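PDB 1N71: aac(6')-Ii from Enterococcus faecium, which probably transfers an acetyl group from acetyl-coenzyme A to the 6'-amino group of aminoglycoside antibiotics, which makes the bacterium resistant to them. Local coordinates for residues A[76-81]-A[89-94]; A[6-11]-A[39-44]; A[123-128]-A[155-160]; A[116-121]-A[167-172]. All coordinates share one frame; numbering follows the deposited sequence.

Contact 1. Residues A[76-81]-A[89-94]; sequences LVVESS and TRLVNY. With COA (coenzyme A), chain E.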
# COMPACT_ATOMS: atom_id res chain seq x y z
N LEU A 76 -2.68 -3.69 14.19
CA LEU A 76 -2.87 -4.88 15.01
C LEU A 76 -1.96 -4.67 16.21
O LEU A 76 -0.74 -4.61 16.08
CB LEU A 76 -2.47 -6.17 14.29
CG LEU A 76 -2.52 -7.41 15.20
CD1 LEU A 76 -3.90 -7.52 15.87
CD2 LEU A 76 -2.21 -8.66 14.40
N VAL A 77 -2.56 -4.55 17.38
CA VAL A 77 -1.79 -4.34 18.59
C VAL A 77 -2.42 -5.08 19.76
O VAL A 77 -3.64 -5.11 19.90
CB VAL A 77 -1.68 -2.85 18.94
CG1 VAL A 77 -3.06 -2.27 19.15
CG2 VAL A 77 -0.83 -2.66 20.19
N VAL A 78 -1.56 -5.69 20.57
CA VAL A 78 -1.96 -6.42 21.75
C VAL A 78 -1.07 -5.89 22.87
O VAL A 78 0.13 -5.75 22.68
CB VAL A 78 -1.70 -7.93 21.59
CG1 VAL A 78 -1.99 -8.67 22.89
CG2 VAL A 78 -2.56 -8.49 20.46
N GLU A 79 -1.65 -5.57 24.03
CA GLU A 79 -0.84 -5.07 25.14
C GLU A 79 0.37 -5.97 25.28
O GLU A 79 0.24 -7.19 25.32
CB GLU A 79 -1.62 -5.08 26.45
CG GLU A 79 -2.84 -4.20 26.47
CD GLU A 79 -3.42 -4.05 27.86
OE1 GLU A 79 -3.61 -5.08 28.54
OE2 GLU A 79 -3.69 -2.91 28.28
N SER A 80 1.55 -5.36 25.36
CA SER A 80 2.79 -6.12 25.48
C SER A 80 2.79 -7.06 26.68
O SER A 80 3.56 -8.02 26.72
CB SER A 80 3.99 -5.18 25.58
OG SER A 80 3.95 -4.41 26.76
N SER A 81 1.90 -6.80 27.64
CA SER A 81 1.82 -7.63 28.83
C SER A 81 0.78 -8.75 28.70
O SER A 81 0.59 -9.53 29.63
CB SER A 81 1.50 -6.76 30.06
OG SER A 81 0.30 -6.03 29.87
N THR A 89 -4.33 -14.01 17.48
CA THR A 89 -4.95 -14.98 16.59
C THR A 89 -6.45 -14.76 16.54
O THR A 89 -7.05 -14.71 15.46
CB THR A 89 -4.68 -16.42 17.08
OG1 THR A 89 -3.27 -16.69 17.04
CG2 THR A 89 -5.41 -17.43 16.19
N ARG A 90 -7.06 -14.61 17.71
CA ARG A 90 -8.49 -14.39 17.78
C ARG A 90 -8.91 -13.09 17.09
O ARG A 90 -9.96 -13.03 16.46
CB ARG A 90 -8.92 -14.42 19.25
CG ARG A 90 -8.60 -15.76 19.90
CD ARG A 90 -8.77 -15.73 21.40
NE ARG A 90 -10.16 -15.49 21.76
CZ ARG A 90 -10.58 -15.29 23.01
NH1 ARG A 90 -9.70 -15.29 24.00
NH2 ARG A 90 -11.87 -15.10 23.25
N LEU A 91 -8.07 -12.06 17.19
CA LEU A 91 -8.38 -10.79 16.53
C LEU A 91 -8.31 -10.93 15.01
O LEU A 91 -9.17 -10.45 14.29
CB LEU A 91 -7.40 -9.69 16.98
CG LEU A 91 -7.58 -9.12 18.39
CD1 LEU A 91 -6.45 -8.13 18.69
CD2 LEU A 91 -8.94 -8.43 18.49
N VAL A 92 -7.27 -11.60 14.53
CA VAL A 92 -7.12 -11.79 13.09
C VAL A 92 -8.26 -12.62 12.52
O VAL A 92 -8.84 -12.27 11.50
CB VAL A 92 -5.77 -12.44 12.75
CG1 VAL A 92 -5.72 -12.83 11.28
CG2 VAL A 92 -4.65 -11.46 13.08
N ASN A 93 -8.60 -13.71 13.20
CA ASN A 93 -9.69 -14.56 12.73
C ASN A 93 -11.02 -13.82 12.72
O ASN A 93 -11.85 -14.03 11.83
CB ASN A 93 -9.78 -15.83 13.57
CG ASN A 93 -8.62 -16.78 13.33
OD1 ASN A 93 -8.18 -16.96 12.19
ND2 ASN A 93 -8.13 -17.40 14.39
N TYR A 94 -11.24 -12.96 13.71
CA TYR A 94 -12.49 -12.21 13.77
C TYR A 94 -12.50 -11.19 12.64
O TYR A 94 -13.52 -10.96 11.99
CB TYR A 94 -12.63 -11.51 15.13
CG TYR A 94 -14.02 -10.99 15.42
CD1 TYR A 94 -14.50 -9.82 14.84
CD2 TYR A 94 -14.87 -11.69 16.28
CE1 TYR A 94 -15.78 -9.35 15.11
CE2 TYR A 94 -16.16 -11.23 16.55
CZ TYR A 94 -16.60 -10.06 15.97
OH TYR A 94 -17.87 -9.59 16.24
N1A COA E . 7.50 -14.22 16.03
C2A COA E . 7.21 -15.51 15.77
N3A COA E . 6.08 -16.18 16.07
C4A COA E . 5.17 -15.38 16.71
C5A COA E . 5.32 -14.05 17.04
C6A COA E . 6.56 -13.44 16.67
N6A COA E . 6.84 -12.17 16.93
N7A COA E . 4.19 -13.57 17.68
C8A COA E . 3.40 -14.60 17.73
N9A COA E . 3.93 -15.74 17.16
C1B COA E . 3.32 -17.07 17.05
C2B COA E . 3.11 -17.76 18.40
O2B COA E . 4.30 -18.46 18.76
C3B COA E . 1.98 -18.76 18.18
O3B COA E . 2.52 -19.90 17.49
P3B COA E . 2.29 -21.39 18.05
O7A COA E . 2.85 -21.37 19.42
O8A COA E . 3.04 -22.24 17.09
O9A COA E . 0.82 -21.57 17.99
C4B COA E . 1.09 -17.99 17.19
O4B COA E . 1.99 -17.07 16.54
C5B COA E . -0.10 -17.26 17.82
O5B COA E . 0.35 -16.15 18.61
P1A COA E . -0.67 -15.25 19.47
O1A COA E . -0.52 -15.61 20.90
O2A COA E . -2.01 -15.27 18.84
O3A COA E . -0.03 -13.79 19.24
P2A COA E . -0.16 -12.49 20.17
O4A COA E . 1.07 -12.37 20.99
O5A COA E . -1.48 -12.46 20.83
O6A COA E . -0.14 -11.33 19.07
CBP COA E . 1.33 -9.89 17.76
CCP COA E . 0.86 -11.31 18.04
CDP COA E . 2.46 -9.96 16.73
CEP COA E . 0.14 -9.07 17.20
CAP COA E . 1.85 -9.27 19.13
OAP COA E . 2.98 -9.99 19.65
C9P COA E . 2.12 -7.76 19.05
O9P COA E . 1.29 -6.96 19.51
N8P COA E . 3.26 -7.39 18.46
C7P COA E . 3.71 -6.01 18.28
C6P COA E . 2.98 -5.30 17.14
C5P COA E . 3.51 -5.65 15.77
O5P COA E . 4.72 -5.57 15.52
N4P COA E . 2.59 -6.03 14.86
C3P COA E . 2.88 -6.40 13.47
C2P COA E . 2.05 -5.60 12.48
S1P COA E . 3.01 -4.98 11.09

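Contact 2. Residues A[6-11]-A[39-44]; sequences FDRNNP and EMMNPE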
# COMPACT_ATOMS: atom_id res chain seq x y z
N PHE A 6 -15.59 -3.20 17.80
CA PHE A 6 -15.27 -2.06 18.66
C PHE A 6 -16.42 -1.05 18.70
O PHE A 6 -16.95 -0.67 17.66
CB PHE A 6 -13.99 -1.40 18.14
CG PHE A 6 -13.49 -0.29 19.00
CD1 PHE A 6 -14.11 0.96 18.99
CD2 PHE A 6 -12.38 -0.48 19.82
CE1 PHE A 6 -13.63 2.00 19.79
CE2 PHE A 6 -11.89 0.55 20.62
CZ PHE A 6 -12.52 1.79 20.61
N ASP A 7 -16.80 -0.63 19.90
CA ASP A 7 -17.87 0.36 20.05
C ASP A 7 -17.29 1.73 19.75
O ASP A 7 -16.66 2.35 20.60
CB ASP A 7 -18.43 0.34 21.47
CG ASP A 7 -19.58 1.34 21.66
OD1 ASP A 7 -19.38 2.54 21.37
OD2 ASP A 7 -20.67 0.92 22.09
N ARG A 8 -17.52 2.20 18.53
CA ARG A 8 -17.01 3.50 18.08
C ARG A 8 -17.52 4.68 18.89
O ARG A 8 -17.02 5.80 18.75
CB ARG A 8 -17.37 3.69 16.61
CG ARG A 8 -16.77 2.64 15.69
CD ARG A 8 -17.49 2.58 14.36
NE ARG A 8 -16.87 1.63 13.45
CZ ARG A 8 -17.45 1.15 12.35
NH1 ARG A 8 -18.68 1.53 12.02
NH2 ARG A 8 -16.80 0.30 11.57
N ASN A 9 -18.51 4.45 19.75
CA ASN A 9 -19.08 5.53 20.56
C ASN A 9 -18.71 5.45 22.03
O ASN A 9 -19.35 6.10 22.87
CB ASN A 9 -20.61 5.53 20.43
CG ASN A 9 -21.07 5.62 18.99
OD1 ASN A 9 -20.67 6.52 18.25
ND2 ASN A 9 -21.93 4.69 18.59
N ASN A 10 -17.68 4.68 22.37
CA ASN A 10 -17.26 4.56 23.76
C ASN A 10 -15.99 5.35 24.03
O ASN A 10 -14.88 4.88 23.76
CB ASN A 10 -17.04 3.09 24.11
CG ASN A 10 -16.96 2.85 25.61
OD1 ASN A 10 -16.21 3.53 26.32
ND2 ASN A 10 -17.72 1.89 26.10
N PRO A 11 -16.13 6.57 24.58
CA PRO A 11 -15.01 7.46 24.89
C PRO A 11 -13.90 6.78 25.69
O PRO A 11 -12.72 6.94 25.39
CB PRO A 11 -15.67 8.58 25.68
CG PRO A 11 -17.02 8.67 25.05
CD PRO A 11 -17.41 7.21 24.93
N GLU A 39 -9.66 8.11 12.91
CA GLU A 39 -9.50 7.65 11.53
C GLU A 39 -9.83 6.16 11.44
O GLU A 39 -10.37 5.69 10.44
CB GLU A 39 -8.07 7.92 11.08
CG GLU A 39 -7.82 7.69 9.60
CD GLU A 39 -6.92 8.75 9.00
OE1 GLU A 39 -5.80 8.95 9.52
OE2 GLU A 39 -7.34 9.39 8.01
N MET A 40 -9.52 5.43 12.51
CA MET A 40 -9.78 4.00 12.56
C MET A 40 -11.26 3.72 12.84
O MET A 40 -11.73 2.60 12.66
CB MET A 40 -8.90 3.36 13.64
CG MET A 40 -7.41 3.48 13.36
SD MET A 40 -6.33 2.90 14.68
CE MET A 40 -4.72 3.35 14.02
N MET A 41 -11.98 4.75 13.28
CA MET A 41 -13.41 4.61 13.59
C MET A 41 -14.29 4.82 12.36
O MET A 41 -15.52 4.70 12.44
CB MET A 41 -13.81 5.61 14.68
CG MET A 41 -13.10 5.42 16.00
SD MET A 41 -13.41 3.81 16.75
CE MET A 41 -11.94 2.92 16.21
N ASN A 42 -13.67 5.15 11.23
CA ASN A 42 -14.40 5.39 9.98
C ASN A 42 -15.36 4.24 9.66
O ASN A 42 -14.99 3.07 9.74
CB ASN A 42 -13.40 5.55 8.83
CG ASN A 42 -14.04 6.08 7.57
OD1 ASN A 42 -15.06 5.56 7.11
ND2 ASN A 42 -13.45 7.12 6.99
N PRO A 43 -16.62 4.56 9.30
CA PRO A 43 -17.63 3.55 8.98
C PRO A 43 -17.22 2.55 7.90
O PRO A 43 -17.64 1.39 7.93
CB PRO A 43 -18.83 4.40 8.54
CG PRO A 43 -18.69 5.61 9.38
CD PRO A 43 -17.21 5.91 9.28
N GLU A 44 -16.38 2.98 6.96
CA GLU A 44 -15.95 2.09 5.88
C GLU A 44 -14.96 1.05 6.38
O GLU A 44 -14.80 -0.00 5.76
CB GLU A 44 -15.31 2.89 4.75
CG GLU A 44 -14.04 3.61 5.16

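Contact 3. Residues A[123-128]-A[155-160]; sequences TDLYEH and VGVLPN. Unlike the reference sequence in segment 123-128: E127 (reference Val).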
# COMPACT_ATOMS: atom_id res chain seq x y z
N THR A 123 20.48 -6.54 3.45
CA THR A 123 20.84 -7.23 2.22
C THR A 123 20.19 -6.48 1.06
O THR A 123 19.15 -5.84 1.24
CB THR A 123 20.32 -8.68 2.21
OG1 THR A 123 20.72 -9.32 0.99
CG2 THR A 123 18.79 -8.71 2.31
N ASP A 124 20.81 -6.52 -0.11
CA ASP A 124 20.25 -5.83 -1.27
C ASP A 124 19.10 -6.68 -1.80
O ASP A 124 19.32 -7.73 -2.41
CB ASP A 124 21.30 -5.66 -2.37
CG ASP A 124 20.83 -4.74 -3.48
OD1 ASP A 124 19.60 -4.64 -3.68
OD2 ASP A 124 21.68 -4.13 -4.16
N LEU A 125 17.88 -6.21 -1.57
CA LEU A 125 16.70 -6.96 -2.00
C LEU A 125 16.41 -7.00 -3.49
O LEU A 125 15.52 -7.72 -3.93
CB LEU A 125 15.46 -6.46 -1.25
CG LEU A 125 15.36 -7.00 0.17
CD1 LEU A 125 14.11 -6.46 0.85
CD2 LEU A 125 15.31 -8.53 0.13
N TYR A 126 17.15 -6.22 -4.28
CA TYR A 126 16.95 -6.25 -5.72
C TYR A 126 17.69 -7.46 -6.30
O TYR A 126 17.44 -7.87 -7.44
CB TYR A 126 17.45 -4.95 -6.37
CG TYR A 126 16.54 -3.77 -6.08
CD1 TYR A 126 15.26 -3.71 -6.63
CD2 TYR A 126 16.95 -2.75 -5.23
CE1 TYR A 126 14.39 -2.65 -6.33
CE2 TYR A 126 16.09 -1.68 -4.92
CZ TYR A 126 14.81 -1.65 -5.47
OH TYR A 126 13.96 -0.61 -5.17
N GLU A 127 18.57 -8.04 -5.50
CA GLU A 127 19.36 -9.20 -5.89
C GLU A 127 18.75 -10.49 -5.35
O GLU A 127 18.68 -10.67 -4.14
CB GLU A 127 20.79 -9.07 -5.37
CG GLU A 127 21.51 -7.84 -5.86
CD GLU A 127 21.43 -7.72 -7.37
OE1 GLU A 127 21.80 -8.69 -8.07
OE2 GLU A 127 20.99 -6.65 -7.86
N HIS A 128 18.33 -11.38 -6.25
CA HIS A 128 17.73 -12.65 -5.84
C HIS A 128 16.54 -12.37 -4.93
O HIS A 128 16.30 -13.07 -3.94
CB HIS A 128 18.77 -13.51 -5.10
CG HIS A 128 20.01 -13.77 -5.88
ND1 HIS A 128 20.01 -14.41 -7.10
CD2 HIS A 128 21.31 -13.47 -5.62
CE1 HIS A 128 21.25 -14.50 -7.55
NE2 HIS A 128 22.06 -13.94 -6.67
N VAL A 155 4.18 -12.02 -0.15
CA VAL A 155 3.96 -11.89 -1.59
C VAL A 155 4.74 -10.74 -2.19
O VAL A 155 4.60 -10.44 -3.38
CB VAL A 155 2.48 -11.67 -1.90
CG1 VAL A 155 1.68 -12.91 -1.52
CG2 VAL A 155 1.96 -10.45 -1.14
N GLY A 156 5.55 -10.08 -1.38
CA GLY A 156 6.33 -8.98 -1.92
C GLY A 156 7.16 -8.28 -0.86
O GLY A 156 6.97 -8.50 0.33
N VAL A 157 8.09 -7.45 -1.32
CA VAL A 157 8.95 -6.68 -0.44
C VAL A 157 9.18 -5.31 -1.05
O VAL A 157 9.12 -5.14 -2.26
CB VAL A 157 10.34 -7.34 -0.22
CG1 VAL A 157 10.19 -8.65 0.56
CG2 VAL A 157 11.03 -7.58 -1.56
N LEU A 158 9.42 -4.32 -0.19
CA LEU A 158 9.69 -2.97 -0.64
C LEU A 158 11.11 -2.65 -0.20
O LEU A 158 11.35 -2.25 0.94
CB LEU A 158 8.70 -2.00 0.00
CG LEU A 158 8.86 -0.53 -0.40
CD1 LEU A 158 9.04 -0.41 -1.91
CD2 LEU A 158 7.63 0.24 0.07
N PRO A 159 12.08 -2.84 -1.11
CA PRO A 159 13.49 -2.57 -0.78
C PRO A 159 13.80 -1.16 -0.28
O PRO A 159 13.35 -0.17 -0.86
CB PRO A 159 14.21 -2.89 -2.09
CG PRO A 159 13.31 -3.93 -2.74
CD PRO A 159 11.94 -3.32 -2.49
N ASN A 160 14.56 -1.09 0.80
CA ASN A 160 14.99 0.19 1.38
C ASN A 160 13.86 1.16 1.74
O ASN A 160 14.07 2.37 1.77
CB ASN A 160 15.95 0.87 0.41
CG ASN A 160 16.99 -0.07 -0.14
OD1 ASN A 160 17.73 -0.70 0.62
ND2 ASN A 160 17.07 -0.18 -1.46
O HOH W 1 19.22 -1.77 -2.77
O HOH W 2 17.90 -3.48 -0.18

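Contact 4. Residues A[116-121]-A[167-172]; sequences HGTTLS and PDIWMA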
# COMPACT_ATOMS: atom_id res chain seq x y z
N HIS A 116 16.95 -5.68 11.69
CA HIS A 116 17.43 -7.01 11.34
C HIS A 116 16.72 -8.16 12.08
O HIS A 116 17.36 -9.03 12.67
CB HIS A 116 18.95 -7.07 11.59
CG HIS A 116 19.64 -8.18 10.85
ND1 HIS A 116 19.37 -8.48 9.54
CD2 HIS A 116 20.64 -9.02 11.23
CE1 HIS A 116 20.16 -9.46 9.14
NE2 HIS A 116 20.94 -9.81 10.15
N GLY A 117 15.39 -8.16 12.02
CA GLY A 117 14.62 -9.21 12.65
C GLY A 117 14.50 -10.44 11.78
O GLY A 117 14.22 -11.53 12.27
N THR A 118 14.71 -10.26 10.47
CA THR A 118 14.65 -11.37 9.51
C THR A 118 15.81 -11.26 8.52
O THR A 118 16.50 -10.25 8.47
CB THR A 118 13.34 -11.35 8.69
OG1 THR A 118 13.47 -10.41 7.61
CG2 THR A 118 12.16 -10.95 9.56
N THR A 119 15.99 -12.30 7.71
CA THR A 119 17.06 -12.30 6.73
C THR A 119 16.78 -11.41 5.53
O THR A 119 17.61 -11.30 4.63
CB THR A 119 17.35 -13.74 6.22
OG1 THR A 119 16.13 -14.35 5.78
CG2 THR A 119 17.98 -14.57 7.32
N LEU A 120 15.61 -10.75 5.52
CA LEU A 120 15.27 -9.87 4.41
C LEU A 120 15.85 -8.47 4.58
O LEU A 120 15.85 -7.67 3.65
CB LEU A 120 13.76 -9.79 4.20
CG LEU A 120 13.05 -11.07 3.76
CD1 LEU A 120 11.61 -10.74 3.37
CD2 LEU A 120 13.78 -11.69 2.56
N SER A 121 16.31 -8.16 5.79
CA SER A 121 16.91 -6.86 6.04
C SER A 121 18.43 -7.01 5.96
O SER A 121 18.95 -8.13 5.99
CB SER A 121 16.50 -6.34 7.43
OG SER A 121 16.83 -7.26 8.45
N PRO A 167 13.62 -2.87 4.75
CA PRO A 167 12.45 -3.06 3.91
C PRO A 167 11.11 -3.24 4.61
O PRO A 167 11.04 -3.40 5.83
CB PRO A 167 12.81 -4.32 3.14
CG PRO A 167 13.42 -5.16 4.25
CD PRO A 167 14.33 -4.15 4.96
N ASP A 168 10.05 -3.18 3.81
CA ASP A 168 8.72 -3.44 4.31
C ASP A 168 8.45 -4.80 3.67
O ASP A 168 8.88 -5.05 2.54
CB ASP A 168 7.70 -2.41 3.82
CG ASP A 168 6.36 -2.52 4.55
OD1 ASP A 168 6.32 -3.15 5.63
OD2 ASP A 168 5.35 -1.96 4.07
N ILE A 169 7.79 -5.69 4.40
CA ILE A 169 7.49 -7.02 3.89
C ILE A 169 5.98 -7.10 3.69
O ILE A 169 5.22 -6.90 4.64
CB ILE A 169 7.92 -8.10 4.90
CG1 ILE A 169 9.43 -7.99 5.16
CG2 ILE A 169 7.55 -9.48 4.37
CD1 ILE A 169 9.93 -8.86 6.33
N TRP A 170 5.55 -7.37 2.46
CA TRP A 170 4.13 -7.46 2.14
C TRP A 170 3.63 -8.90 2.24
O TRP A 170 4.18 -9.80 1.62
CB TRP A 170 3.85 -6.95 0.72
CG TRP A 170 3.78 -5.46 0.59
CD1 TRP A 170 2.97 -4.61 1.28
CD2 TRP A 170 4.51 -4.65 -0.35
NE1 TRP A 170 3.13 -3.32 0.82
CE2 TRP A 170 4.07 -3.32 -0.18
CE3 TRP A 170 5.47 -4.93 -1.33
CZ2 TRP A 170 4.58 -2.26 -0.94
CZ3 TRP A 170 5.98 -3.88 -2.09
CH2 TRP A 170 5.52 -2.56 -1.89
N MET A 171 2.56 -9.10 3.01
CA MET A 171 1.98 -10.42 3.19
C MET A 171 0.49 -10.37 2.84
O MET A 171 -0.16 -9.34 3.00
CB MET A 171 2.16 -10.88 4.63
CG MET A 171 3.62 -10.87 5.07
SD MET A 171 3.87 -11.62 6.67
CE MET A 171 3.47 -13.33 6.30
N ALA A 172 -0.05 -11.49 2.37
CA ALA A 172 -1.45 -11.50 2.00
C ALA A 172 -2.07 -12.87 2.16
O ALA A 172 -1.38 -13.90 2.20
CB ALA A 172 -1.60 -11.03 0.55

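Contact 1. Residues A[76-81]-A[89-94]
L76 on strand 70-78 meets L91 and V92 on helix 87-101. Its CB points toward the helix. CG stands anti to the backbone N (chi1 174°) and lies against the coenzyme A methyl CEP. There the chain forks. CD1 meets CD1 of L91 at 3.9 Å, and the two leucines pass at a slant. CD2 lies 3.7 Å from CEP of coenzyme A and also touches CG2 of V92 at 3.9 Å. One leucine therefore packs against both the helix and the pantetheine arm. V78, two residues on, adds a looser touch of its CG2 to CD1 of L91.

This is the first half of the beta-alpha-beta unit that holds the cofactor in the GNAT fold. The backbone N of V78 donates to COA O9P at 3.3 Å. On the helix, T89 grips one pyrophosphate oxygen, COA O2A, twice: through its N at 3.0 Å and through OG1 at 2.6 Å. The backbone N atoms of K84, Q86 and G88 bind coenzyme A as well. In these two segments, apolar branches join strand to helix, while the N-H groups of V78 and T89 and the T89 hydroxyl hold polar atoms of the cofactor.

Contact 2. Residues A[6-11]-A[39-44]
F6 opens the loop after strand 2-5 and turns its ring to M41. With CG anti to the backbone N (chi1 -175°), F6 presents the CD1-CE1 side of the ring to it. M41 bends at chi2 and chi3, which brings its sulfur obliquely onto that side and its methyl over one face, offset toward the rim. The sulfur SD lies 3.5 Å from CE1 of F6, and 4.3 Å from the ring centroid, 48° off the ring normal. This is an oblique Met-aromatic contact.

D7 turns away and shapes the loop. Its OD1 accepts from N of N9 at 2.7 Å, which makes an Asx turn. Its O accepts from N of N10, closing a type I beta turn from D7 to N10.

R8 returns to the contact. Its side chain runs antiparallel to that of M41, extended from CG to NE. CG touches SD of M41 at 3.7 Å, and CD reaches O of M41 at 3.5 Å. One guanidinium face lies over O of M41 and O of N42 without a hydrogen bond; any attraction is probably electrostatic. NH2 of R8 is 3.8 Å from O of N42, and NH1 is near CA of P43.

N10 is the N-cap of helix 11-24, and its OD1 accepts from N of L13. The contact thus joins the loop between strand 2-5 and helix 11-24 to the loop that follows helix 33-40. K14 of helix 11-24, A47 of strand 46-52 and F59 of strand 55-66 touch both F6 and M41.

Contact 3. Residues A[123-128]-A[155-160]
Y126 and L125 close on P159 from two directions. CG of Y126 lies beside its backbone N (chi1 -73°), which swings the ring across to P159. The proline lies over one face of that ring, its CB 4.0 Å from the centroid and 28° off the normal, a CH-pi contact. CG of P159 meets CB of L125 at 3.6 Å. CD1 of L125 goes on to CB of V157 in strand 153-158, 4.0 Å away. N160 comes in obliquely, with ND2 3.9 Å from CE2 of Y126 and its amide plane turned 50° from the ring.

A turn positions them. OD1 of D124 accepts from N of Y126 at 3.0 Å, an Asx turn, and a type I beta turn runs from D124 to E127. One water accepts from ND2 of N160 at 3.0 Å and donates weakly to OD1 of D124. A second accepts from N of L125 and can donate to OD1 of N160 (2.9 Å). OD1 of N160 also accepts from backbone N of D165. K132 NZ bonds to O of D124.

T174 of the second subunit bonds to Y126 OH and N160 ND2, and K153 of that subunit to O of Y126. Strand 153-158 also exchanges backbone bonds with it. Carbon packing of L125, Y126, V157 and P159 is thus joined to polar groups held by water, by D165 and K132, and by the second subunit.

Contact 4. Residues A[116-121]-A[167-172]
L120, I169 and P167 carry the contact, which sets a type I beta turn from T118 to S121 against P167 and the start of strand 168-174 in the GNAT sheet. I169 and L120 cross at a slant, with CD1 of L120 3.9 Å from CD1 of I169. L120 holds its CG beside the backbone N (chi1 -66°), and this sends CD1 to the strand. CD1 of I169 also meets OG1 of T118 end to end, at 4.1 Å. P167 touches the turn with CG and CD. Its CG lies 3.5 Å from O of L120, and its CD packs on CA of S121 at 3.9 Å.

The turn is held from within. OG1 of T118 accepts from N of L120 at 3.0 Å, which makes an ST turn. Outside the two segments, the D113 carboxylate bonds to OG1 of T118, to OG of S121 and to N of G117, tying the turn back to the chain just after strand 106-112. V157 of strand 153-158 also touches L120, and T111 touches I169. Just before the turn, H116 ND1 donates to OG of S121 at 3.0 Å, with the hydroxyl 11° out of the imidazole plane.

In the fold
Contact 1 is the one that touches coenzyme A. Its centre is about 17 Å from that of contact 2 and about 20 Å from that of contact 4. Contacts 2 and 3 lie on opposite sides of the chain's centre, their centres about 36 Å apart. Contact 2 lies beside the strand 2-5 side of the sheet. Contacts 3 and 4 lie at the other side of this chain's sheet, their centres about 9 Å apart. There strands 153-158 and 168-174 pair, and CD1 of L125 packs 3.4 Å from CB of P167. Both reach the second subunit, to which strand 153-158 bonds. In contact 4, the I169 side chain is about 8 Å from the cofactor.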